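Local coordinates for protein histidinol-phosphatase (Bordetella pertussis, PDB 3FVV) that probably catalyses the magnesium-dependent dephosphorylation of histidinol phosphate to histidinol, the direct precursor of histidine, as a HAD-like hydrolase of the SerB family, at residues L16-S20 and D21-A25; P124-A128 and F129-H133; Q166-G170 and M171-L175; V191-L194 and E195-T198. All blocks are in the same frame, centred on the assembly; numbering follows the deposited sequence.

Contact 1 of 4, residues L16-S20 and D21-A25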
loop_
_atom_site.group_PDB
_atom_site.type_symbol
_atom_site.label_atom_id
_atom_site.label_comp_id
_atom_site.label_asym_id
_atom_site.label_seq_id
_atom_site.Cartn_x
_atom_site.Cartn_y
_atom_site.Cartn_z
ATOM N N LEU A 16 7.964 -0.592 4.448
ATOM C CA LEU A 16 8.353 0.653 5.086
ATOM C C LEU A 16 7.971 0.570 6.572
ATOM O O LEU A 16 6.932 0.001 6.911
ATOM C CB LEU A 16 7.658 1.860 4.446
ATOM C CG LEU A 16 7.871 2.142 2.965
ATOM C CD1 LEU A 16 6.890 3.249 2.564
ATOM C CD2 LEU A 16 9.278 2.513 2.752
ATOM N N PRO A 17 8.817 1.119 7.459
ATOM C CA PRO A 17 8.543 1.054 8.881
ATOM C C PRO A 17 7.566 2.151 9.276
ATOM O O PRO A 17 7.669 2.681 10.321
ATOM C CB PRO A 17 9.923 1.292 9.513
ATOM C CG PRO A 17 10.659 2.116 8.519
ATOM C CD PRO A 17 10.148 1.690 7.179
ATOM N N LEU A 18 6.596 2.458 8.434
ATOM C CA LEU A 18 5.633 3.469 8.748
ATOM C C LEU A 18 4.388 3.216 7.877
ATOM O O LEU A 18 4.374 2.340 6.988
ATOM C CB LEU A 18 6.258 4.854 8.514
ATOM C CG LEU A 18 6.976 5.124 7.153
ATOM C CD1 LEU A 18 5.962 5.414 6.072
ATOM C CD2 LEU A 18 8.059 6.229 7.218
ATOM N N ASP A 19 3.341 3.969 8.160
ATOM C CA ASP A 19 2.138 3.981 7.341
ATOM C C ASP A 19 2.181 5.208 6.447
ATOM O O ASP A 19 1.978 6.365 6.882
ATOM C CB ASP A 19 0.863 4.025 8.226
ATOM C CG ASP A 19 -0.400 4.199 7.396
ATOM O OD1 ASP A 19 -0.385 3.942 6.189
ATOM O OD2 ASP A 19 -1.413 4.593 7.957
ATOM N N SER A 20 2.380 4.951 5.174
ATOM C CA SER A 20 2.571 6.006 4.219
ATOM C C SER A 20 1.263 6.856 4.062
ATOM O O SER A 20 1.312 8.035 3.784
ATOM C CB SER A 20 3.107 5.439 2.898
ATOM O OG SER A 20 2.129 4.740 2.125
ATOM N N ASP A 21 0.114 6.272 4.337
ATOM C CA ASP A 21 -1.189 6.959 4.145
ATOM C C ASP A 21 -1.256 8.078 5.208
ATOM O O ASP A 21 -1.339 9.251 4.887
ATOM C CB ASP A 21 -2.302 5.917 4.314
ATOM C CG ASP A 21 -3.560 6.216 3.519
ATOM O OD1 ASP A 21 -3.569 7.056 2.601
ATOM O OD2 ASP A 21 -4.593 5.570 3.860
ATOM N N TYR A 22 -1.151 7.686 6.474
ATOM C CA TYR A 22 -1.152 8.608 7.617
ATOM C C TYR A 22 0.000 9.626 7.540
ATOM O O TYR A 22 -0.217 10.828 7.698
ATOM C CB TYR A 22 -1.107 7.845 8.931
ATOM C CG TYR A 22 -1.156 8.834 10.083
ATOM C CD1 TYR A 22 -2.366 9.415 10.474
ATOM C CD2 TYR A 22 0.014 9.289 10.674
ATOM C CE1 TYR A 22 -2.422 10.397 11.493
ATOM C CE2 TYR A 22 -0.013 10.248 11.692
ATOM C CZ TYR A 22 -1.232 10.808 12.100
ATOM O OH TYR A 22 -1.248 11.780 13.086
ATOM N N GLN A 23 1.210 9.179 7.213
ATOM C CA GLN A 23 2.370 10.115 7.155
ATOM C C GLN A 23 2.148 11.184 6.057
ATOM O O GLN A 23 2.453 12.365 6.236
ATOM C CB GLN A 23 3.668 9.373 6.933
ATOM C CG GLN A 23 4.015 8.463 8.050
ATOM C CD GLN A 23 4.262 9.253 9.327
ATOM O OE1 GLN A 23 4.742 10.402 9.296
ATOM N NE2 GLN A 23 3.958 8.643 10.435
ATOM N N TRP A 24 1.551 10.787 4.951
ATOM C CA TRP A 24 1.206 11.773 3.942
ATOM C C TRP A 24 0.180 12.800 4.427
ATOM O O TRP A 24 0.393 13.997 4.182
ATOM C CB TRP A 24 0.750 11.057 2.676
ATOM C CG TRP A 24 0.163 11.878 1.557
ATOM C CD1 TRP A 24 -1.132 11.812 1.167
ATOM C CD2 TRP A 24 0.777 12.918 0.734
ATOM N NE1 TRP A 24 -1.349 12.666 0.116
ATOM C CE2 TRP A 24 -0.210 13.366 -0.165
ATOM C CE3 TRP A 24 2.038 13.454 0.639
ATOM C CZ2 TRP A 24 0.033 14.315 -1.155
ATOM C CZ3 TRP A 24 2.287 14.402 -0.340
ATOM C CH2 TRP A 24 1.287 14.812 -1.240
ATOM N N ALA A 25 -0.908 12.355 5.082
ATOM C CA ALA A 25 -1.888 13.266 5.681
ATOM C C ALA A 25 -1.229 14.183 6.673
ATOM O O ALA A 25 -1.446 15.424 6.704
ATOM C CB ALA A 25 -2.995 12.466 6.396
HETATM O O HOH W 1 3.335 5.577 10.508
#

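Contact 2 of 4, residues P124-A128 and F129-H133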
loop_
_atom_site.group_PDB
_atom_site.type_symbol
_atom_site.label_atom_id
_atom_site.label_comp_id
_atom_site.label_asym_id
_atom_site.label_seq_id
_atom_site.Cartn_x
_atom_site.Cartn_y
_atom_site.Cartn_z
ATOM N N PRO A 124 5.410 6.548 -6.850
ATOM C CA PRO A 124 6.888 6.786 -6.784
ATOM C C PRO A 124 7.609 5.867 -5.785
ATOM O O PRO A 124 8.795 5.705 -5.865
ATOM C CB PRO A 124 7.019 8.255 -6.326
ATOM C CG PRO A 124 5.697 8.874 -6.771
ATOM C CD PRO A 124 4.652 7.764 -6.563
ATOM N N ILE A 125 6.874 5.295 -4.843
ATOM C CA ILE A 125 7.430 4.347 -3.865
ATOM C C ILE A 125 7.668 2.984 -4.518
ATOM O O ILE A 125 8.703 2.344 -4.262
ATOM C CB ILE A 125 6.481 4.181 -2.668
ATOM C CG1 ILE A 125 6.167 5.566 -2.056
ATOM C CG2 ILE A 125 7.107 3.218 -1.638
ATOM C CD1 ILE A 125 5.363 5.577 -0.802
ATOM N N ALA A 126 6.731 2.528 -5.359
ATOM C CA ALA A 126 7.005 1.335 -6.166
ATOM C C ALA A 126 8.225 1.523 -7.029
ATOM O O ALA A 126 9.125 0.634 -7.105
ATOM C CB ALA A 126 5.821 0.925 -6.983
ATOM N N ARG A 127 8.289 2.655 -7.706
ATOM C CA ARG A 127 9.476 2.985 -8.466
ATOM C C ARG A 127 10.761 3.015 -7.604
ATOM O O ARG A 127 11.838 2.570 -8.058
ATOM C CB ARG A 127 9.274 4.337 -9.144
ATOM C CG ARG A 127 10.468 4.889 -9.891
ATOM C CD ARG A 127 10.061 6.219 -10.442
ATOM N NE ARG A 127 11.171 7.068 -10.843
ATOM C CZ ARG A 127 11.543 7.317 -12.101
ATOM N NH1 ARG A 127 10.927 6.739 -13.151
ATOM N NH2 ARG A 127 12.547 8.154 -12.311
ATOM N N ALA A 128 10.686 3.540 -6.387
ATOM C CA ALA A 128 11.891 3.552 -5.526
ATOM C C ALA A 128 12.421 2.153 -5.225
ATOM O O ALA A 128 13.613 1.985 -4.978
ATOM C CB ALA A 128 11.650 4.333 -4.217
ATOM N N PHE A 129 11.552 1.144 -5.295
ATOM C CA PHE A 129 11.972 -0.229 -5.070
ATOM C C PHE A 129 12.349 -0.968 -6.341
ATOM O O PHE A 129 12.722 -2.112 -6.270
ATOM C CB PHE A 129 10.855 -0.972 -4.350
ATOM C CG PHE A 129 10.845 -0.769 -2.862
ATOM C CD1 PHE A 129 11.730 -1.439 -2.073
ATOM C CD2 PHE A 129 9.947 0.109 -2.259
ATOM C CE1 PHE A 129 11.715 -1.252 -0.693
ATOM C CE2 PHE A 129 9.928 0.319 -0.912
ATOM C CZ PHE A 129 10.801 -0.381 -0.109
ATOM N N GLY A 130 12.223 -0.318 -7.506
ATOM C CA GLY A 130 12.421 -0.995 -8.792
ATOM C C GLY A 130 11.275 -1.881 -9.230
ATOM O O GLY A 130 11.451 -2.764 -10.046
ATOM N N VAL A 131 10.113 -1.703 -8.623
ATOM C CA VAL A 131 8.986 -2.549 -8.869
ATOM C C VAL A 131 8.174 -1.823 -9.939
ATOM O O VAL A 131 7.881 -0.626 -9.789
ATOM C CB VAL A 131 8.177 -2.755 -7.583
ATOM C CG1 VAL A 131 6.800 -3.358 -7.932
ATOM C CG2 VAL A 131 8.978 -3.674 -6.605
ATOM N N GLN A 132 7.787 -2.551 -10.985
ATOM C CA GLN A 132 7.223 -1.940 -12.195
ATOM C C GLN A 132 5.727 -2.009 -12.171
ATOM O O GLN A 132 5.102 -1.366 -12.996
ATOM C CB GLN A 132 7.717 -2.638 -13.470
ATOM C CG GLN A 132 9.237 -2.705 -13.617
ATOM C CD GLN A 132 9.869 -1.308 -13.607
ATOM O OE1 GLN A 132 9.437 -0.433 -14.344
ATOM N NE2 GLN A 132 10.853 -1.085 -12.721
ATOM N N HIS A 133 5.134 -2.751 -11.234
ATOM C CA HIS A 133 3.653 -2.939 -11.193
ATOM C C HIS A 133 3.133 -2.525 -9.858
ATOM O O HIS A 133 3.690 -2.945 -8.817
ATOM C CB HIS A 133 3.327 -4.410 -11.432
ATOM C CG HIS A 133 3.762 -4.879 -12.789
ATOM N ND1 HIS A 133 3.112 -4.478 -13.945
ATOM C CD2 HIS A 133 4.827 -5.608 -13.184
ATOM C CE1 HIS A 133 3.752 -4.970 -14.991
ATOM N NE2 HIS A 133 4.796 -5.660 -14.553
#

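Contact 3 of 4, residues Q166-G170 and M171-L175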
loop_
_atom_site.group_PDB
_atom_site.type_symbol
_atom_site.label_atom_id
_atom_site.label_comp_id
_atom_site.label_asym_id
_atom_site.label_seq_id
_atom_site.Cartn_x
_atom_site.Cartn_y
_atom_site.Cartn_z
ATOM N N GLN A 166 -7.521 -9.320 -11.522
ATOM C CA GLN A 166 -7.808 -8.461 -12.681
ATOM C C GLN A 166 -6.531 -8.039 -13.367
ATOM O O GLN A 166 -6.469 -8.089 -14.569
ATOM C CB GLN A 166 -8.649 -7.257 -12.306
ATOM C CG GLN A 166 -9.978 -7.660 -11.777
ATOM C CD GLN A 166 -10.811 -6.534 -11.254
ATOM O OE1 GLN A 166 -10.324 -5.609 -10.582
ATOM N NE2 GLN A 166 -12.131 -6.637 -11.502
ATOM N N TRP A 167 -5.494 -7.658 -12.603
ATOM C CA TRP A 167 -4.227 -7.252 -13.203
ATOM C C TRP A 167 -3.532 -8.376 -14.014
ATOM O O TRP A 167 -3.087 -8.169 -15.138
ATOM C CB TRP A 167 -3.329 -6.669 -12.109
ATOM C CG TRP A 167 -1.915 -6.621 -12.415
ATOM C CD1 TRP A 167 -1.292 -5.800 -13.294
ATOM C CD2 TRP A 167 -0.912 -7.419 -11.820
ATOM N NE1 TRP A 167 0.070 -6.047 -13.289
ATOM C CE2 TRP A 167 0.324 -7.039 -12.389
ATOM C CE3 TRP A 167 -0.931 -8.441 -10.881
ATOM C CZ2 TRP A 167 1.518 -7.645 -12.054
ATOM C CZ3 TRP A 167 0.275 -9.029 -10.531
ATOM C CH2 TRP A 167 1.475 -8.635 -11.133
ATOM N N LEU A 168 -3.459 -9.562 -13.456
ATOM C CA LEU A 168 -2.838 -10.657 -14.160
ATOM C C LEU A 168 -3.573 -10.916 -15.491
ATOM O O LEU A 168 -2.945 -11.110 -16.544
ATOM C CB LEU A 168 -2.830 -11.921 -13.282
ATOM C CG LEU A 168 -1.877 -11.837 -12.090
ATOM C CD1 LEU A 168 -2.175 -12.907 -11.042
ATOM C CD2 LEU A 168 -0.384 -11.860 -12.517
ATOM N N ALA A 169 -4.899 -10.901 -15.466
ATOM C CA ALA A 169 -5.671 -11.202 -16.690
ATOM C C ALA A 169 -5.407 -10.117 -17.761
ATOM O O ALA A 169 -5.211 -10.406 -18.936
ATOM C CB ALA A 169 -7.133 -11.295 -16.350
ATOM N N GLY A 170 -5.389 -8.859 -17.345
ATOM C CA GLY A 170 -4.897 -7.780 -18.214
ATOM C C GLY A 170 -3.550 -8.062 -18.917
ATOM O O GLY A 170 -3.309 -7.626 -20.023
ATOM N N MET A 171 -2.679 -8.830 -18.292
ATOM C CA MET A 171 -1.403 -9.189 -18.929
ATOM C C MET A 171 -1.523 -10.542 -19.626
ATOM O O MET A 171 -0.549 -11.049 -20.205
ATOM C CB MET A 171 -0.312 -9.218 -17.871
ATOM C CG MET A 171 0.047 -7.837 -17.296
ATOM S SD MET A 171 1.325 -7.976 -15.952
ATOM C CE MET A 171 2.663 -8.587 -16.990
ATOM N N GLY A 172 -2.691 -11.176 -19.524
ATOM C CA GLY A 172 -2.889 -12.477 -20.178
ATOM C C GLY A 172 -2.370 -13.604 -19.327
ATOM O O GLY A 172 -1.955 -14.610 -19.821
ATOM N N LEU A 173 -2.396 -13.426 -18.026
ATOM C CA LEU A 173 -1.818 -14.396 -17.089
ATOM C C LEU A 173 -2.825 -14.693 -15.975
ATOM O O LEU A 173 -3.800 -13.991 -15.840
ATOM C CB LEU A 173 -0.592 -13.789 -16.406
ATOM C CG LEU A 173 0.638 -13.493 -17.249
ATOM C CD1 LEU A 173 1.492 -12.482 -16.506
ATOM C CD2 LEU A 173 1.361 -14.784 -17.481
ATOM N N ALA A 174 -2.502 -15.675 -15.140
ATOM C CA ALA A 174 -3.295 -16.030 -13.956
ATOM C C ALA A 174 -2.380 -16.661 -12.882
ATOM O O ALA A 174 -1.280 -17.163 -13.186
ATOM C CB ALA A 174 -4.341 -16.975 -14.326
ATOM N N LEU A 175 -2.905 -16.741 -11.675
ATOM C CA LEU A 175 -2.131 -17.067 -10.481
ATOM C C LEU A 175 -1.542 -18.474 -10.560
ATOM O O LEU A 175 -0.423 -18.774 -10.062
ATOM C CB LEU A 175 -3.082 -16.939 -9.277
ATOM C CG LEU A 175 -2.672 -16.495 -7.876
ATOM C CD1 LEU A 175 -1.712 -15.291 -7.909
ATOM C CD2 LEU A 175 -4.013 -16.239 -7.092
#

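Contact 4 of 4, residues V191-L194 and E195-T198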
loop_
_atom_site.group_PDB
_atom_site.type_symbol
_atom_site.label_atom_id
_atom_site.label_comp_id
_atom_site.label_asym_id
_atom_site.label_seq_id
_atom_site.Cartn_x
_atom_site.Cartn_y
_atom_site.Cartn_z
ATOM N N VAL A 191 -5.142 -11.316 5.246
ATOM C CA VAL A 191 -5.341 -12.773 5.223
ATOM C C VAL A 191 -5.975 -13.204 3.873
ATOM O O VAL A 191 -5.612 -14.217 3.306
ATOM C CB VAL A 191 -6.180 -13.221 6.463
ATOM C CG1 VAL A 191 -6.757 -14.748 6.331
ATOM C CG2 VAL A 191 -5.379 -12.954 7.790
ATOM N N PRO A 192 -6.891 -12.398 3.306
ATOM C CA PRO A 192 -7.435 -12.843 2.024
ATOM C C PRO A 192 -6.419 -13.109 0.943
ATOM O O PRO A 192 -6.394 -14.235 0.393
ATOM C CB PRO A 192 -8.391 -11.714 1.643
ATOM C CG PRO A 192 -8.939 -11.260 2.948
ATOM C CD PRO A 192 -7.749 -11.361 3.918
ATOM N N LEU A 193 -5.510 -12.154 0.684
ATOM C CA LEU A 193 -4.479 -12.402 -0.320
ATOM C C LEU A 193 -3.405 -13.419 0.183
ATOM O O LEU A 193 -2.848 -14.197 -0.604
ATOM C CB LEU A 193 -3.822 -11.100 -0.795
ATOM C CG LEU A 193 -2.846 -11.252 -1.952
ATOM C CD1 LEU A 193 -3.464 -12.060 -3.076
ATOM C CD2 LEU A 193 -2.431 -9.897 -2.440
ATOM N N LEU A 194 -3.120 -13.412 1.476
ATOM C CA LEU A 194 -2.157 -14.333 2.005
ATOM C C LEU A 194 -2.658 -15.771 1.762
ATOM O O LEU A 194 -1.877 -16.657 1.410
ATOM C CB LEU A 194 -1.871 -14.065 3.473
ATOM C CG LEU A 194 -0.986 -12.887 3.873
ATOM C CD1 LEU A 194 -1.071 -12.668 5.351
ATOM C CD2 LEU A 194 0.484 -13.122 3.438
ATOM N N GLU A 195 -3.968 -15.969 1.873
ATOM C CA GLU A 195 -4.593 -17.291 1.646
ATOM C C GLU A 195 -4.633 -17.716 0.195
ATOM O O GLU A 195 -4.712 -18.883 -0.102
ATOM C CB GLU A 195 -6.002 -17.293 2.254
ATOM C CG GLU A 195 -5.972 -17.547 3.748
ATOM C CD GLU A 195 -7.352 -17.566 4.382
ATOM O OE1 GLU A 195 -8.337 -17.190 3.693
ATOM O OE2 GLU A 195 -7.449 -17.936 5.581
ATOM N N ALA A 196 -4.545 -16.761 -0.712
ATOM C CA ALA A 196 -4.709 -16.999 -2.145
ATOM C C ALA A 196 -3.421 -17.490 -2.831
ATOM O O ALA A 196 -3.496 -18.185 -3.840
ATOM C CB ALA A 196 -5.221 -15.735 -2.828
ATOM N N VAL A 197 -2.251 -17.129 -2.300
ATOM C CA VAL A 197 -1.001 -17.406 -2.988
ATOM C C VAL A 197 -0.453 -18.724 -2.485
ATOM O O VAL A 197 -0.945 -19.241 -1.506
ATOM C CB VAL A 197 0.040 -16.282 -2.710
ATOM C CG1 VAL A 197 -0.367 -15.013 -3.409
ATOM C CG2 VAL A 197 0.208 -16.063 -1.211
ATOM N N THR A 198 0.614 -19.237 -3.067
ATOM C CA THR A 198 1.175 -20.471 -2.491
ATOM C C THR A 198 2.178 -20.223 -1.382
ATOM O O THR A 198 2.363 -21.124 -0.579
ATOM C CB THR A 198 1.843 -21.362 -3.525
ATOM O OG1 THR A 198 2.935 -20.618 -4.080
ATOM C CG2 THR A 198 0.802 -21.765 -4.659
HETATM O O HOH W 2 -1.548 -19.384 1.002
#

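Contact 1 of 4, residues L16-S20 and D21-A25
Asp-19 and the first turn of helix 20-30 hold each other through hydrogen bonds, most of them made by Asp-19 itself. It is the N-cap residue, and its carboxylate bends back over the helix end because CG stands opposite the backbone N (chi1 173°). OD1 takes the N-H of Asp-21 at 3.0 Å, approached from well above the carboxylate plane. OD2 reaches Tyr-22 N in a weaker bond of 3.4 Å. The main chain of the cap works as well: Asp-19 O receives Gln-23 N at 2.9 Å, with the N-H directed almost straight at the oxygen (166°). One residue on, Ser-20 O accepts from Trp-24 N at 3.0 Å, the next rung of the helix.

A water adds a further link, accepting from both Asp-19 N and Gln-23 NE2.

The remaining contacts are van der Waals. Gln-23 CG, beside its own backbone N (chi1 -64°), lies 3.1 Å from Asp-19 O, while Leu-18 CD1 touches that same CG at 4.1 Å. Tyr-22 CB sits against Asp-19 OD2, but its ring runs off to the hydroxyl's partner, Asp-45.

Ser-20 OG turns out of the cap to hydrogen-bond Asp-12, whose carboxylate also lies close to that of Asp-19, and a sulfate, probably from the crystallisation liquor, is bound about 5 Å from the Asp-19 side chain. Each carboxylate oxygen of Asp-19 takes one N-H of the first turn, which fixes how this side chain is turned at the helix start, next to Asp-12 and the sulfate.

Contact 2 of 4, residues P124-A128 and F129-H133
A Schellman motif ends helix 119-128, and Ala-126 O lies at its centre. Val-131 N closes the wider loop onto that oxygen at 3.0 Å, with an N-H...O angle of 156°. Inside it, Gly-130 N bonds to Arg-127 O, also at 3.0 Å, coming from above the carbonyl plane. Phe-129 N is held more loosely, sharing weak bonds between Ile-125 O and Ala-126 O.

Gly-130 makes the reversal with a positive phi of 76°, a backbone shape that suits a residue without a side chain. The turn leads the chain from the helix into strand 133-142, which runs parallel to strand 110-115, so this is the far end of the helix in a beta-alpha-beta crossover of the Rossmann-like HAD core.

Two apolar pairs flank the motif. The Phe-129 ring leans back along the helix, side by side with Ile-125: CE2 meets Ile-125 CG2 at 4.1 Å, and the ring edge at CD2 comes to 3.2 Å from Ile-125 O, near the ring plane. With CG placed beside its own backbone N (chi1 -83°), the ring also reaches Ala-97, Val-98 and Val-101 of helix 95-106. Val-131 packs more distantly, its CB 4.4 Å from Ala-126 CB. Beyond the turn, Gln-132 curls back so that NE2 makes a weak bond to Gly-130 O at 3.2 Å.

Contact 3 of 4, residues Q166-G170 and M171-L175
Leu-168 forms the tight, buried side of this turn. Its carbonyl O takes two N-H groups that arrive from opposite faces of the carbonyl plane, Met-171 N at 2.9 Å and Leu-173 N at 2.8 Å. Gly-172 N adds a short bond of 2.7 Å to Ala-169 O. The side chain below is equally engaged: Leu-168 CB lies 3.4 Å from Leu-173 O, and CD1 meets Leu-175 CD1 at 4.0 Å. Both leucines also rest on Leu-6 of the central sheet.

On the exposed side the packing is lighter. Met-171 runs alongside Trp-167: with CG beside the backbone N (chi1 -69°) and chi2 extended (177°), the chain carries SD along to the indole. SD stands 3.5 Å from Trp-167 NE1 and approaches the five-membered ring obliquely, a Met-aromatic contact. His-133 meets this same pair, while the indole goes on to touch strands 5-9 and 110-115. Gly-170 and Gly-172 lie at the surface.

The positive phi of Gly-172 (84°), with bonds returning to the last turn from Gly-172 N and Leu-173 N, is the signature of a Schellman motif, here ending helix 158-170 ahead of strand 180-185.

Contact 4 of 4, residues V191-L194 and E195-T198
Val-191 CG1 points opposite its own backbone N (chi1 166°), while Glu-195 CG lies beside its N (chi1 -81°) and the rest of the glutamate chain is extended. These settings bring the carboxylate of Glu-195 obliquely across the valine methyl, with OE2 3.3 Å from Val-191 CG1 and the carboxylate carbon CD 3.5 Å from it. The polar end is directed further, since OE2 forms a salt bridge with Arg-216 of helix 207-216.

Beneath this pair the helix rung is regular: Glu-195 N donates to Val-191 O at 2.8 Å and makes a second, weak bond to Pro-192 O. The two segments span the whole of the short helix 191-196 and its exit, the helix of a beta-alpha-beta crossover that connects the parallel strands 180-185 and 199-203 of the HAD core.

The final turn is looser. Leu-193 O accepts Ala-196 N at 3.1 Å from far above the carbonyl plane, and Val-197 N only weakly. A water bridges onward, 2.8 Å from Leu-194 O and 2.6 Å from Val-197 O. On the inner side, Leu-193 CD1 meets Ala-196 CB at 4.1 Å and Val-197 CG1 at 4.3 Å. Leu-193 and Val-197 both also touch Phe-183 of strand 180-185, and Leu-193 extends to Val-161 and Val-164 of helix 158-170.

From the N terminus the four contacts follow in series, with none nested or crossing. Contact 1 closes the loop after strand 5-9 and starts helix 20-30; contacts 2 and 3 end helices 119-128 and 158-170 before strands 133-142 and 180-185, and contact 4 spans helix 191-196 and its exit before strand 199-203. Contact 1 meets contact 2 where Leu-16 CD1 packs on Ile-125 CG2 at 4.2 Å. Contact 2 reaches contact 3 through His-133 and Trp-167, and contact 3 reaches contact 4 through Leu-175 and Ala-196. Contacts 1 and 3 lie on opposite sides of the chain's centre, their centres about 29 Å apart.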